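PDB 4KQC: periplasmic binding protein/LacI transcriptional regulator from Brachyspira murdochii, which probably binds a carbohydrate between its two lobes, as sugar-binding members of the bacterial solute-binding protein family of ABC transporters do. Local coordinates for residues K31-K36 with A280-Y285; D53-E58 with K80-K85; I90-G95 with Y274-Q279; G299-D304 with A314-E319. All blocks are in the same frame, centred on the assembly; numbering follows the deposited sequence. Where two conformers were deposited one is given.

Interactions 1, 2 and 3 all lie in the lobe built on the parallel sheet 36-40, 6-10, 66-68, 89-92, 105-110 and 296-297, whereas interaction 4 belongs to the other lobe, with its mixed sheet. Interactions 1 and 3 share helix 273-288, their centres 12 Å apart, and touch where Ala280 meets Phe92 and Ala284 meets Ile90. Interaction 2 sits about 19 Å from the centres of both. Along the chain, interactions 2 and 3 follow one another inside the loop closed by interaction 1, and interaction 4 comes last, 33 Å from interaction 2 between centres. The chain thus returns late to the first lobe, as in two-lobed periplasmic binding proteins, before ending on the second.

Interaction 1 (K31-K36 with A280-Y285); sequences KQNGVK and AVTLAY
Asn33, in the last turn of helix 18-33, faces Tyr285 of helix 273-288, their CA atoms 7.4 Å apart. Gly34 leaves helical geometry with a positive phi of 73°, completing a Schellman motif in which Gly34 N bonds to Lys31 O at 3.2 Å. The chain then turns into strand 36-40. Tyr285 holds CG anti to its own backbone N (chi1 177°), which lays one ring face under Asn33. Asn33 CB stands over the middle of that ring, 3.6 Å from its centroid, a CH-pi contact; the amide, tilted 28° from the ring plane, reaches across with OD1 3.6 Å from Tyr285 CD2. Val35 CG1 approaches the ring obliquely at Tyr285 CD1. Two waters bridge the segments: one accepts from Asn33 ND2 and donates to Thr282 OG1, the other donates to Asn33 O at 2.9 Å and is hydrogen-bonded to Tyr285 OH at 3.2 Å. Within their own helices, Asn33 ND2 also bonds to Ala29 O and Thr282 OG1 to Phe278 O. Replacing Tyr285 by an alanine would probably uncover Asn33 CB and Val35 CG1 and leave the second water without its hydroxyl partner. This is helix-to-helix packing on one side of a parallel sheet, as expected of the alpha/beta periplasmic-binding-protein fold.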
loop_
_atom_site.group_PDB
_atom_site.type_symbol
_atom_site.label_atom_id
_atom_site.label_comp_id
_atom_site.label_asym_id
_atom_site.label_seq_id
_atom_site.Cartn_x
_atom_site.Cartn_y
_atom_site.Cartn_z
ATOM N N LYS A 31 -19.294 -10.361 14.219
ATOM C CA LYS A 31 -20.717 -10.538 14.542
ATOM C C LYS A 31 -21.312 -11.713 13.748
ATOM O O LYS A 31 -22.044 -12.563 14.322
ATOM C CB LYS A 31 -21.489 -9.255 14.282
ATOM C CG LYS A 31 -23.004 -9.373 14.493
ATOM C CD LYS A 31 -23.714 -8.034 14.322
ATOM C CE LYS A 31 -25.251 -8.147 14.440
ATOM N NZ LYS A 31 -25.795 -9.461 14.002
ATOM N N GLN A 32 -20.980 -11.812 12.453
ATOM C CA GLN A 32 -21.491 -12.908 11.633
ATOM C C GLN A 32 -21.145 -14.297 12.185
ATOM O O GLN A 32 -21.955 -15.180 12.212
ATOM C CB GLN A 32 -21.021 -12.787 10.212
ATOM C CG GLN A 32 -21.822 -13.613 9.240
ATOM C CD GLN A 32 -21.318 -13.498 7.827
ATOM O OE1 GLN A 32 -20.730 -14.440 7.312
ATOM N NE2 GLN A 32 -21.544 -12.354 7.204
ATOM N N ASN A 33 -19.958 -14.428 12.754
ATOM C CA ASN A 33 -19.460 -15.718 13.264
ATOM C C ASN A 33 -19.610 -15.940 14.768
ATOM O O ASN A 33 -19.150 -16.943 15.299
ATOM C CB ASN A 33 -18.003 -15.893 12.822
ATOM C CG ASN A 33 -17.904 -16.048 11.328
ATOM O OD1 ASN A 33 -18.328 -17.101 10.773
ATOM N ND2 ASN A 33 -17.450 -14.996 10.641
ATOM N N GLY A 34 -20.215 -14.998 15.453
ATOM C CA GLY A 34 -20.542 -15.142 16.871
ATOM C C GLY A 34 -19.327 -15.049 17.768
ATOM O O GLY A 34 -19.242 -15.743 18.782
ATOM N N VAL A 35 -18.413 -14.196 17.391
ATOM C CA VAL A 35 -17.173 -14.078 18.153
ATOM C C VAL A 35 -16.963 -12.619 18.541
ATOM O O VAL A 35 -17.267 -11.716 17.773
ATOM C CB VAL A 35 -16.009 -14.714 17.371
ATOM C CG1 VAL A 35 -15.768 -14.052 16.026
ATOM C CG2 VAL A 35 -14.717 -14.614 18.193
ATOM N N LYS A 36 -16.461 -12.396 19.758
ATOM C CA LYS A 36 -16.027 -11.103 20.203
ATOM C C LYS A 36 -14.584 -10.887 19.761
ATOM O O LYS A 36 -13.768 -11.822 19.800
ATOM C CB LYS A 36 -16.078 -10.997 21.743
ATOM C CG LYS A 36 -17.494 -11.126 22.291
ATOM C CD LYS A 36 -18.193 -9.780 22.377
ATOM C CE LYS A 36 -19.698 -9.961 22.378
ATOM N NZ LYS A 36 -20.400 -8.779 22.919
ATOM N N ALA A 280 -9.743 -11.150 7.381
ATOM C CA ALA A 280 -8.852 -11.432 8.527
ATOM C C ALA A 280 -9.586 -12.172 9.614
ATOM O O ALA A 280 -9.106 -13.195 10.080
ATOM C CB ALA A 280 -8.278 -10.144 9.084
ATOM N N VAL A 281 -10.746 -11.642 10.051
ATOM C CA VAL A 281 -11.487 -12.265 11.121
ATOM C C VAL A 281 -12.038 -13.590 10.643
ATOM O O VAL A 281 -12.088 -14.511 11.462
ATOM C CB VAL A 281 -12.547 -11.326 11.679
ATOM C CG1 VAL A 281 -13.535 -12.084 12.578
ATOM C CG2 VAL A 281 -11.860 -10.200 12.405
ATOM N N THR A 282 -12.555 -13.671 9.412
ATOM C CA THR A 282 -12.997 -14.944 8.889
ATOM C C THR A 282 -11.937 -16.035 8.962
ATOM O O THR A 282 -12.232 -17.129 9.381
ATOM C CB THR A 282 -13.520 -14.775 7.441
ATOM O OG1 THR A 282 -14.616 -13.852 7.469
ATOM C CG2 THR A 282 -14.047 -16.104 6.862
ATOM N N LEU A 283 -10.747 -15.754 8.479
ATOM C CA LEU A 283 -9.640 -16.698 8.513
ATOM C C LEU A 283 -9.368 -17.085 9.969
ATOM O O LEU A 283 -9.122 -18.245 10.281
ATOM C CB LEU A 283 -8.381 -16.081 7.889
ATOM C CG LEU A 283 -8.341 -15.946 6.376
ATOM C CD1 LEU A 283 -7.106 -15.166 5.906
ATOM C CD2 LEU A 283 -8.369 -17.334 5.825
ATOM N N ALA A 284 -9.354 -16.093 10.847
ATOM C CA ALA A 284 -9.012 -16.371 12.232
ATOM C C ALA A 284 -10.025 -17.263 12.917
ATOM O O ALA A 284 -9.647 -18.212 13.636
ATOM C CB ALA A 284 -8.817 -15.097 12.969
ATOM N N TYR A 285 -11.281 -16.995 12.643
ATOM C CA TYR A 285 -12.371 -17.782 13.134
ATOM C C TYR A 285 -12.260 -19.193 12.637
ATOM O O TYR A 285 -12.382 -20.159 13.447
ATOM C CB TYR A 285 -13.700 -17.112 12.799
ATOM C CG TYR A 285 -14.857 -17.967 13.250
ATOM C CD1 TYR A 285 -15.212 -17.959 14.560
ATOM C CD2 TYR A 285 -15.557 -18.747 12.359
ATOM C CE1 TYR A 285 -16.252 -18.722 15.040
ATOM C CE2 TYR A 285 -16.615 -19.542 12.815
ATOM C CZ TYR A 285 -16.929 -19.516 14.167
ATOM O OH TYR A 285 -17.963 -20.260 14.731
HETATM O O HOH W 1 -17.237 -14.829 7.724
HETATM O O HOH W 2 -18.741 -18.752 17.477
#

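Interaction 2 (D53-E58 with K80-K85); sequences DLLDSE and KRIKEK
Arg81 of helix 76-84 reaches across to Asp56 of helix 48-60, whose CA lies 9.0 Å from its own. From CB, which points toward the neighbouring helix, the chain runs out with CG anti to the backbone N; the side chain also packs on Ile59 of the facing helix. A bend at chi3 (77°) then turns the head. NE donates a hydrogen bond to a water at 2.8 Å, and that water in turn donates to Asp56 OD1. Beyond CZ, NH1 serves two acceptors of Asp56. Its bond to OD1, 3.1 Å long and nearly straight at 169°, is a salt bridge that lies in the guanidinium plane but meets OD1 from above the carboxylate plane. The one to the main-chain O of Asp56, 3.2 Å, is more bent. NH2 turns to Asn60 OD1. Asp56 OD2 is taken by Gln78 NE2, so both carboxylate oxygens have partners. Beneath this polar layer, Leu55 CD1 meets Ile82 CD1 at 4.2 Å, and both side chains rest on Ile66 of the sheet. With one NH1 gripping side chain and backbone of the same residue, and a water closing the bridge at NE, the guanidinium is probably restrained from turning and the negative charge on Asp56 partly offset.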
loop_
_atom_site.group_PDB
_atom_site.type_symbol
_atom_site.label_atom_id
_atom_site.label_comp_id
_atom_site.label_asym_id
_atom_site.label_seq_id
_atom_site.Cartn_x
_atom_site.Cartn_y
_atom_site.Cartn_z
ATOM N N ASP A 53 3.831 -4.357 22.980
ATOM C CA ASP A 53 3.146 -4.520 24.268
ATOM C C ASP A 53 1.722 -4.947 24.156
ATOM O O ASP A 53 1.240 -5.792 24.945
ATOM C CB ASP A 53 3.127 -3.187 25.034
ATOM C CG ASP A 53 4.540 -2.674 25.492
ATOM O OD1 ASP A 53 5.468 -3.498 25.668
ATOM O OD2 ASP A 53 4.668 -1.451 25.780
ATOM N N LEU A 54 1.003 -4.347 23.185
ATOM C CA LEU A 54 -0.398 -4.704 22.962
ATOM C C LEU A 54 -0.511 -6.171 22.501
ATOM O O LEU A 54 -1.397 -6.877 22.963
ATOM C CB LEU A 54 -1.044 -3.752 21.949
ATOM C CG LEU A 54 -1.289 -2.295 22.453
ATOM C CD1 LEU A 54 -1.670 -1.405 21.275
ATOM C CD2 LEU A 54 -2.360 -2.320 23.511
ATOM N N LEU A 55 0.359 -6.581 21.576
ATOM C CA LEU A 55 0.380 -7.988 21.139
ATOM C C LEU A 55 0.656 -8.933 22.349
ATOM O O LEU A 55 -0.059 -9.936 22.538
ATOM C CB LEU A 55 1.386 -8.157 20.012
ATOM C CG LEU A 55 1.509 -9.588 19.471
ATOM C CD1 LEU A 55 0.162 -10.153 18.996
ATOM C CD2 LEU A 55 2.483 -9.545 18.329
ATOM N N ASP A 56 1.639 -8.608 23.186
ATOM C CA ASP A 56 1.842 -9.390 24.379
ATOM C C ASP A 56 0.651 -9.492 25.287
ATOM O O ASP A 56 0.353 -10.583 25.796
ATOM C CB ASP A 56 2.985 -8.796 25.181
ATOM C CG ASP A 56 4.369 -9.232 24.611
ATOM O OD1 ASP A 56 4.470 -10.365 24.086
ATOM O OD2 ASP A 56 5.361 -8.484 24.754
ATOM N N SER A 57 0.026 -8.343 25.550
ATOM C CA SER A 57 -1.173 -8.298 26.362
ATOM C C SER A 57 -2.294 -9.193 25.816
ATOM O O SER A 57 -2.960 -9.900 26.561
ATOM C CB SER A 57 -1.594 -6.820 26.547
ATOM O OG SER A 57 -0.653 -6.127 27.411
ATOM N N GLU A 58 -2.480 -9.219 24.497
ATOM C CA GLU A 58 -3.481 -10.035 23.885
ATOM C C GLU A 58 -3.096 -11.538 23.956
ATOM O O GLU A 58 -3.967 -12.377 24.171
ATOM C CB GLU A 58 -3.704 -9.589 22.419
ATOM C CG GLU A 58 -4.390 -8.241 22.286
ATOM C CD GLU A 58 -5.771 -8.211 22.946
ATOM O OE1 GLU A 58 -6.567 -9.094 22.646
ATOM O OE2 GLU A 58 -6.063 -7.382 23.866
ATOM N N LYS A 80 7.174 -16.109 18.468
ATOM C CA LYS A 80 7.704 -17.329 19.077
ATOM C C LYS A 80 6.817 -17.837 20.179
ATOM O O LYS A 80 6.532 -19.069 20.286
ATOM C CB LYS A 80 9.158 -17.109 19.566
ATOM C CG LYS A 80 9.752 -18.376 20.098
ATOM C CD LYS A 80 11.254 -18.304 20.012
ATOM C CE LYS A 80 11.870 -19.488 20.704
ATOM N NZ LYS A 80 13.340 -19.254 20.781
ATOM N N ARG A 81 6.342 -16.925 21.039
ATOM C CA ARG A 81 5.422 -17.308 22.131
ATOM C C ARG A 81 4.074 -17.825 21.603
ATOM O O ARG A 81 3.530 -18.796 22.113
ATOM C CB ARG A 81 5.341 -16.133 23.180
ATOM C CG ARG A 81 4.561 -16.393 24.456
ATOM C CD ARG A 81 5.048 -15.492 25.594
ATOM N NE ARG A 81 4.542 -14.154 25.450
ATOM C CZ ARG A 81 3.439 -13.690 26.039
ATOM N NH1 ARG A 81 3.013 -12.441 25.782
ATOM N NH2 ARG A 81 2.716 -14.472 26.825
ATOM N N ILE A 82 3.538 -17.122 20.634
ATOM C CA ILE A 82 2.275 -17.557 19.956
ATOM C C ILE A 82 2.429 -18.988 19.473
ATOM O O ILE A 82 1.531 -19.830 19.639
ATOM C CB ILE A 82 1.913 -16.576 18.826
ATOM C CG1 ILE A 82 1.376 -15.245 19.394
ATOM C CG2 ILE A 82 0.900 -17.231 17.904
ATOM C CD1 ILE A 82 1.299 -14.104 18.373
ATOM N N LYS A 83 3.557 -19.254 18.820
ATOM C CA LYS A 83 3.831 -20.595 18.248
ATOM C C LYS A 83 3.859 -21.628 19.364
ATOM O O LYS A 83 3.176 -22.647 19.292
ATOM C CB LYS A 83 5.114 -20.594 17.427
ATOM C CG LYS A 83 5.321 -21.906 16.693
ATOM C CD LYS A 83 6.655 -21.928 15.996
ATOM C CE LYS A 83 6.581 -22.992 14.929
ATOM N NZ LYS A 83 7.856 -23.133 14.204
ATOM N N GLU A 84 4.577 -21.325 20.457
ATOM C CA GLU A 84 4.623 -22.247 21.577
ATOM C C GLU A 84 3.276 -22.525 22.222
ATOM O O GLU A 84 2.960 -23.669 22.562
ATOM C CB GLU A 84 5.589 -21.667 22.604
ATOM C CG GLU A 84 5.902 -22.624 23.760
ATOM C CD GLU A 84 4.906 -22.629 24.894
ATOM O OE1 GLU A 84 4.082 -21.691 24.997
ATOM O OE2 GLU A 84 4.986 -23.600 25.714
ATOM N N LYS A 85 2.448 -21.490 22.341
ATOM C CA LYS A 85 1.117 -21.595 22.930
ATOM C C LYS A 85 0.104 -22.237 21.966
ATOM O O LYS A 85 -1.040 -22.476 22.343
ATOM C CB LYS A 85 0.582 -20.219 23.399
ATOM C CG LYS A 85 1.363 -19.688 24.577
ATOM C CD LYS A 85 1.005 -18.240 24.870
ATOM C CE LYS A 85 -0.377 -18.106 25.515
ATOM N NZ LYS A 85 -0.397 -18.596 26.923
HETATM O O HOH W 3 6.363 -12.657 23.934
#

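Interaction 3 (I90-G95 with Y274-Q279); sequences IGFDSG and YSIGFQ
Ile276 pushes its CG2 methyl into the corner between Phe92 and Asp93, where strand 89-92 gives way to a turn. The methyl lies at the edge of the Phe92 ring, in its plane, 3.9 Å from CD2, and at the same time reaches the backbone of the next residue, 3.8 Å from Asp93 N. It gets there because CG2 stands anti to the backbone N of Ile276, while CG1 takes the position beside that N (chi1 -70°). The two side chains cross at about a right angle, and CG2 is the isoleucine atom that meets the ring. Phe92 also rests on Ala280, one turn further along the same helix; this is the close, buried part of the contact.

Toward the carboxylate of Asp93 the fit slackens. Ile276 CD1 comes no nearer than 4.2 Å to Asp93 OD1, and no hydrogen bond joins the two segments. The carboxylate of this partly exposed residue looks to its own turn instead: Asp93 OD2 accepts a weak bond from Ser94 N, and Lys12 forms a long, weak ion pair with the same oxygen while bonding to Ser94 OG. Phe18 and Trp19 of helix 18-33 also touch Asp93. A type II' beta turn from Phe92 to Gly95, closed by Gly95 N to Phe92 O at 2.8 Å, bends the chain away from the sheet. Packing of a helix against the C-terminal end of a parallel strand, with a polar turn just beyond, is the arrangement of Rossmann-like lobes; in periplasmic binding proteins such strand ends commonly border the interlobe cleft.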
loop_
_atom_site.group_PDB
_atom_site.type_symbol
_atom_site.label_atom_id
_atom_site.label_comp_id
_atom_site.label_asym_id
_atom_site.label_seq_id
_atom_site.Cartn_x
_atom_site.Cartn_y
_atom_site.Cartn_z
ATOM N N ILE A 90 -2.983 -15.452 12.153
ATOM C CA ILE A 90 -3.350 -14.992 10.804
ATOM C C ILE A 90 -2.685 -13.664 10.610
ATOM O O ILE A 90 -2.777 -12.786 11.495
ATOM C CB ILE A 90 -4.880 -14.818 10.714
ATOM C CG1 ILE A 90 -5.627 -16.139 10.960
ATOM C CG2 ILE A 90 -5.360 -14.151 9.420
ATOM C CD1 ILE A 90 -5.168 -17.276 10.097
ATOM N N GLY A 91 -2.043 -13.446 9.471
ATOM C CA GLY A 91 -1.641 -12.076 9.116
ATOM C C GLY A 91 -2.766 -11.349 8.360
ATOM O O GLY A 91 -3.603 -11.975 7.636
ATOM N N PHE A 92 -2.756 -10.034 8.426
ATOM C CA PHE A 92 -3.600 -9.255 7.571
ATOM C C PHE A 92 -2.972 -7.954 7.161
ATOM O O PHE A 92 -2.063 -7.474 7.806
ATOM C CB PHE A 92 -5.028 -9.134 8.115
ATOM C CG PHE A 92 -5.198 -8.198 9.264
ATOM C CD1 PHE A 92 -4.644 -8.501 10.460
ATOM C CD2 PHE A 92 -5.947 -7.040 9.156
ATOM C CE1 PHE A 92 -4.819 -7.690 11.549
ATOM C CE2 PHE A 92 -6.136 -6.207 10.236
ATOM C CZ PHE A 92 -5.553 -6.528 11.459
ATOM N N ASP A 93 -3.447 -7.375 6.051
ATOM C CA ASP A 93 -2.731 -6.212 5.472
ATOM C C ASP A 93 -1.243 -6.643 5.234
ATOM O O ASP A 93 -1.010 -7.776 4.782
ATOM C CB ASP A 93 -2.883 -4.977 6.394
ATOM C CG ASP A 93 -2.463 -3.708 5.738
ATOM O OD1 ASP A 93 -3.227 -3.243 4.836
ATOM O OD2 ASP A 93 -1.387 -3.205 6.063
ATOM N N SER A 94 -0.238 -5.852 5.620
ATOM C CA SER A 94 1.122 -6.298 5.404
ATOM C C SER A 94 1.502 -7.494 6.281
ATOM O O SER A 94 2.590 -8.113 6.054
ATOM C CB SER A 94 2.092 -5.133 5.587
ATOM O OG SER A 94 1.819 -4.495 6.793
ATOM N N GLY A 95 0.683 -7.806 7.305
ATOM C CA GLY A 95 0.850 -9.041 8.061
ATOM C C GLY A 95 2.152 -9.080 8.828
ATOM O O GLY A 95 2.529 -8.101 9.454
ATOM N N TYR A 274 -12.260 -2.751 3.937
ATOM C CA TYR A 274 -13.303 -3.514 4.570
ATOM C C TYR A 274 -13.123 -5.022 4.417
ATOM O O TYR A 274 -13.272 -5.800 5.361
ATOM C CB TYR A 274 -14.648 -3.101 4.026
ATOM C CG TYR A 274 -15.803 -3.732 4.722
ATOM C CD1 TYR A 274 -16.249 -5.006 4.347
ATOM C CD2 TYR A 274 -16.534 -3.019 5.670
ATOM C CE1 TYR A 274 -17.387 -5.561 4.965
ATOM C CE2 TYR A 274 -17.670 -3.555 6.266
ATOM C CZ TYR A 274 -18.081 -4.835 5.904
ATOM O OH TYR A 274 -19.208 -5.463 6.473
ATOM N N SER A 275 -12.821 -5.445 3.204
ATOM C CA SER A 275 -12.560 -6.842 2.928
ATOM C C SER A 275 -11.353 -7.385 3.639
ATOM O O SER A 275 -11.361 -8.528 4.076
ATOM C CB SER A 275 -12.393 -7.067 1.429
ATOM O OG SER A 275 -12.404 -8.462 1.151
ATOM N N ILE A 276 -10.311 -6.565 3.756
ATOM C CA ILE A 276 -9.127 -6.960 4.523
ATOM C C ILE A 276 -9.551 -7.294 5.928
ATOM O O ILE A 276 -9.204 -8.333 6.458
ATOM C CB ILE A 276 -8.070 -5.887 4.468
ATOM C CG1 ILE A 276 -7.478 -5.810 3.052
ATOM C CG2 ILE A 276 -6.993 -6.121 5.476
ATOM C CD1 ILE A 276 -6.645 -4.579 2.772
ATOM N N GLY A 277 -10.309 -6.447 6.550
ATOM C CA GLY A 277 -10.731 -6.736 7.919
ATOM C C GLY A 277 -11.707 -7.886 8.022
ATOM O O GLY A 277 -11.600 -8.730 8.901
ATOM N N PHE A 278 -12.656 -7.958 7.117
ATOM C CA PHE A 278 -13.655 -9.011 7.163
ATOM C C PHE A 278 -12.971 -10.385 6.985
ATOM O O PHE A 278 -13.254 -11.358 7.726
ATOM C CB PHE A 278 -14.714 -8.771 6.098
ATOM C CG PHE A 278 -15.887 -9.650 6.232
ATOM C CD1 PHE A 278 -15.866 -10.944 5.752
ATOM C CD2 PHE A 278 -17.033 -9.170 6.806
ATOM C CE1 PHE A 278 -16.960 -11.768 5.862
ATOM C CE2 PHE A 278 -18.131 -10.005 6.951
ATOM C CZ PHE A 278 -18.076 -11.310 6.491
ATOM N N GLN A 279 -12.079 -10.445 6.005
ATOM C CA GLN A 279 -11.391 -11.711 5.667
ATOM C C GLN A 279 -10.399 -12.113 6.746
ATOM O O GLN A 279 -10.255 -13.310 7.029
ATOM C CB GLN A 279 -10.755 -11.673 4.306
ATOM C CG GLN A 279 -11.815 -11.596 3.188
ATOM C CD GLN A 279 -12.761 -12.794 3.158
ATOM O OE1 GLN A 279 -12.365 -13.907 3.474
ATOM N NE2 GLN A 279 -14.028 -12.561 2.802
#

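Interaction 4 (G299-D304 with A314-E319); sequences GAKWYD and AKLLYE
A chi1 of 78° sets CG of Tyr303 between the backbone N and the carbonyl carbon, and a chi1 of -47° in Leu317, with CG anti to the carbonyl carbon, turns the leucine so that its CD2 methyl meets the ring. Leu317 CD2 comes down over one face of the ring, above its centre: the methyl lies 3.8 Å from the centroid and only 9° off the ring normal, a CH-pi contact. Tyr303 CE1 is the ring atom nearest to it, also at 3.8 Å, and the other ring carbons it meets are little further away. The hydroxyl of Tyr303 bonds to Asp251 O, and its ring also touches Leu257 and Ile260 of helix 254-261. Strand 301-303 is an edge strand of the mixed sheet, running antiparallel to strand 267-270, and the chain's last residues fold back beside it through a type I beta turn from Ala314 to Leu317, as a C-terminal tail laid on the second lobe of the two-lobed fold. With a serine in place of Tyr303, Leu317 CD2 is likely to lose the ring face beneath it and Asp251 O its hydroxyl donor. Two residues before the tyrosine on the same strand, Lys301 packs its aliphatic chain rather than its charge: CD lies 4.1 Å from Leu316 CD1, the two side chains crossing at about a right angle, while a bend at chi4 turns NZ aside. Leu316 and Leu317 both touch Thr270 of the adjoining strand.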
loop_
_atom_site.group_PDB
_atom_site.type_symbol
_atom_site.label_atom_id
_atom_site.label_comp_id
_atom_site.label_asym_id
_atom_site.label_seq_id
_atom_site.Cartn_x
_atom_site.Cartn_y
_atom_site.Cartn_z
ATOM N N GLY A 299 -7.241 -7.886 -3.377
ATOM C CA GLY A 299 -7.203 -7.127 -4.615
ATOM C C GLY A 299 -7.036 -5.642 -4.540
ATOM O O GLY A 299 -6.774 -5.125 -3.461
ATOM N N ALA A 300 -7.094 -4.972 -5.679
ATOM C CA ALA A 300 -6.912 -3.557 -5.751
ATOM C C ALA A 300 -7.604 -3.051 -6.993
ATOM O O ALA A 300 -7.849 -3.844 -7.886
ATOM C CB ALA A 300 -5.428 -3.227 -5.761
ATOM N N LYS A 301 -7.989 -1.769 -6.991
ATOM C CA LYS A 301 -8.758 -1.198 -8.087
ATOM C C LYS A 301 -8.180 0.171 -8.441
ATOM O O LYS A 301 -7.767 0.941 -7.530
ATOM C CB LYS A 301 -10.217 -0.994 -7.710
ATOM C CG LYS A 301 -11.073 -2.245 -7.612
ATOM C CD LYS A 301 -12.520 -1.794 -7.433
ATOM C CE LYS A 301 -13.522 -2.925 -7.420
ATOM N NZ LYS A 301 -13.263 -3.853 -8.535
ATOM N N TRP A 302 -8.127 0.430 -9.752
ATOM C CA TRP A 302 -7.739 1.753 -10.236
ATOM C C TRP A 302 -8.869 2.727 -9.974
ATOM O O TRP A 302 -10.040 2.422 -10.245
ATOM C CB TRP A 302 -7.479 1.677 -11.751
ATOM C CG TRP A 302 -7.156 2.962 -12.399
ATOM C CD1 TRP A 302 -7.973 3.735 -13.152
ATOM C CD2 TRP A 302 -5.886 3.651 -12.326
ATOM N NE1 TRP A 302 -7.281 4.840 -13.606
ATOM C CE2 TRP A 302 -6.014 4.835 -13.089
ATOM C CE3 TRP A 302 -4.666 3.381 -11.697
ATOM C CZ2 TRP A 302 -4.945 5.721 -13.288
ATOM C CZ3 TRP A 302 -3.641 4.277 -11.864
ATOM C CH2 TRP A 302 -3.786 5.435 -12.645
ATOM N N TYR A 303 -8.507 3.927 -9.578
ATOM C CA TYR A 303 -9.451 5.042 -9.445
ATOM C C TYR A 303 -8.819 6.322 -10.003
ATOM O O TYR A 303 -7.568 6.508 -9.979
ATOM C CB TYR A 303 -9.996 5.170 -8.066
ATOM C CG TYR A 303 -9.067 5.807 -7.058
ATOM C CD1 TYR A 303 -8.116 5.036 -6.422
ATOM C CD2 TYR A 303 -9.197 7.140 -6.725
ATOM C CE1 TYR A 303 -7.327 5.580 -5.486
ATOM C CE2 TYR A 303 -8.362 7.713 -5.778
ATOM C CZ TYR A 303 -7.428 6.921 -5.195
ATOM O OH TYR A 303 -6.611 7.529 -4.270
ATOM N N ASP A 304 -9.698 7.180 -10.520
ATOM C CA ASP A 304 -9.291 8.387 -11.193
ATOM C C ASP A 304 -10.475 9.340 -11.167
ATOM O O ASP A 304 -11.469 9.058 -10.518
ATOM C CB ASP A 304 -8.706 8.074 -12.584
ATOM C CG ASP A 304 -9.727 7.485 -13.568
ATOM O OD1 ASP A 304 -10.938 7.553 -13.292
ATOM O OD2 ASP A 304 -9.268 6.902 -14.584
ATOM N N ALA A 314 -15.878 4.930 -3.993
ATOM C CA ALA A 314 -15.819 5.821 -2.870
ATOM C C ALA A 314 -15.737 5.149 -1.532
ATOM O O ALA A 314 -14.987 5.624 -0.657
ATOM C CB ALA A 314 -17.010 6.776 -2.939
ATOM N N LYS A 315 -16.461 4.033 -1.367
ATOM C CA LYS A 315 -16.460 3.313 -0.140
ATOM C C LYS A 315 -15.091 2.685 0.225
ATOM O O LYS A 315 -14.833 2.414 1.423
ATOM C CB LYS A 315 -17.552 2.266 -0.181
ATOM C CG LYS A 315 -17.157 1.093 -1.018
ATOM C CD LYS A 315 -18.240 0.043 -0.980
ATOM C CE LYS A 315 -17.746 -1.144 -1.742
ATOM N NZ LYS A 315 -18.750 -2.223 -1.628
ATOM N N LEU A 316 -14.193 2.504 -0.757
ATOM C CA LEU A 316 -12.838 1.967 -0.497
ATOM C C LEU A 316 -11.850 3.054 -0.086
ATOM O O LEU A 316 -10.775 2.728 0.426
ATOM C CB LEU A 316 -12.226 1.330 -1.736
ATOM C CG LEU A 316 -13.174 0.373 -2.433
ATOM C CD1 LEU A 316 -12.653 -0.025 -3.790
ATOM C CD2 LEU A 316 -13.452 -0.844 -1.578
ATOM N N LEU A 317 -12.201 4.306 -0.373
ATOM C CA LEU A 317 -11.270 5.461 -0.116
ATOM C C LEU A 317 -11.425 5.985 1.283
ATOM O O LEU A 317 -12.466 5.736 1.970
ATOM C CB LEU A 317 -11.507 6.598 -1.131
ATOM C CG LEU A 317 -11.596 6.123 -2.588
ATOM C CD1 LEU A 317 -12.051 7.211 -3.517
ATOM C CD2 LEU A 317 -10.277 5.505 -3.021
ATOM N N TYR A 318 -10.427 6.735 1.728
ATOM C CA TYR A 318 -10.488 7.332 3.075
ATOM C C TYR A 318 -9.841 8.724 3.007
ATOM O O TYR A 318 -9.029 9.015 2.119
ATOM C CB TYR A 318 -9.803 6.396 4.099
ATOM C CG TYR A 318 -8.371 6.172 3.758
ATOM C CD1 TYR A 318 -7.996 5.136 2.856
ATOM C CD2 TYR A 318 -7.384 7.020 4.238
ATOM C CE1 TYR A 318 -6.687 4.986 2.467
ATOM C CE2 TYR A 318 -6.050 6.884 3.819
ATOM C CZ TYR A 318 -5.716 5.865 2.935
ATOM O OH TYR A 318 -4.413 5.746 2.464
ATOM N N GLU A 319 -10.258 9.600 3.931
ATOM C CA GLU A 319 -9.674 10.939 4.078
ATOM C C GLU A 319 -8.431 10.942 4.929
ATOM O O GLU A 319 -8.319 10.173 5.874
ATOM C CB GLU A 319 -10.651 11.891 4.783
ATOM C CG GLU A 319 -12.017 11.952 4.151
ATOM C CD GLU A 319 -11.994 12.741 2.881
ATOM O OE1 GLU A 319 -11.851 13.984 2.980
ATOM O OE2 GLU A 319 -12.150 12.125 1.800
ATOM O OXT GLU A 319 -7.503 11.730 4.753
#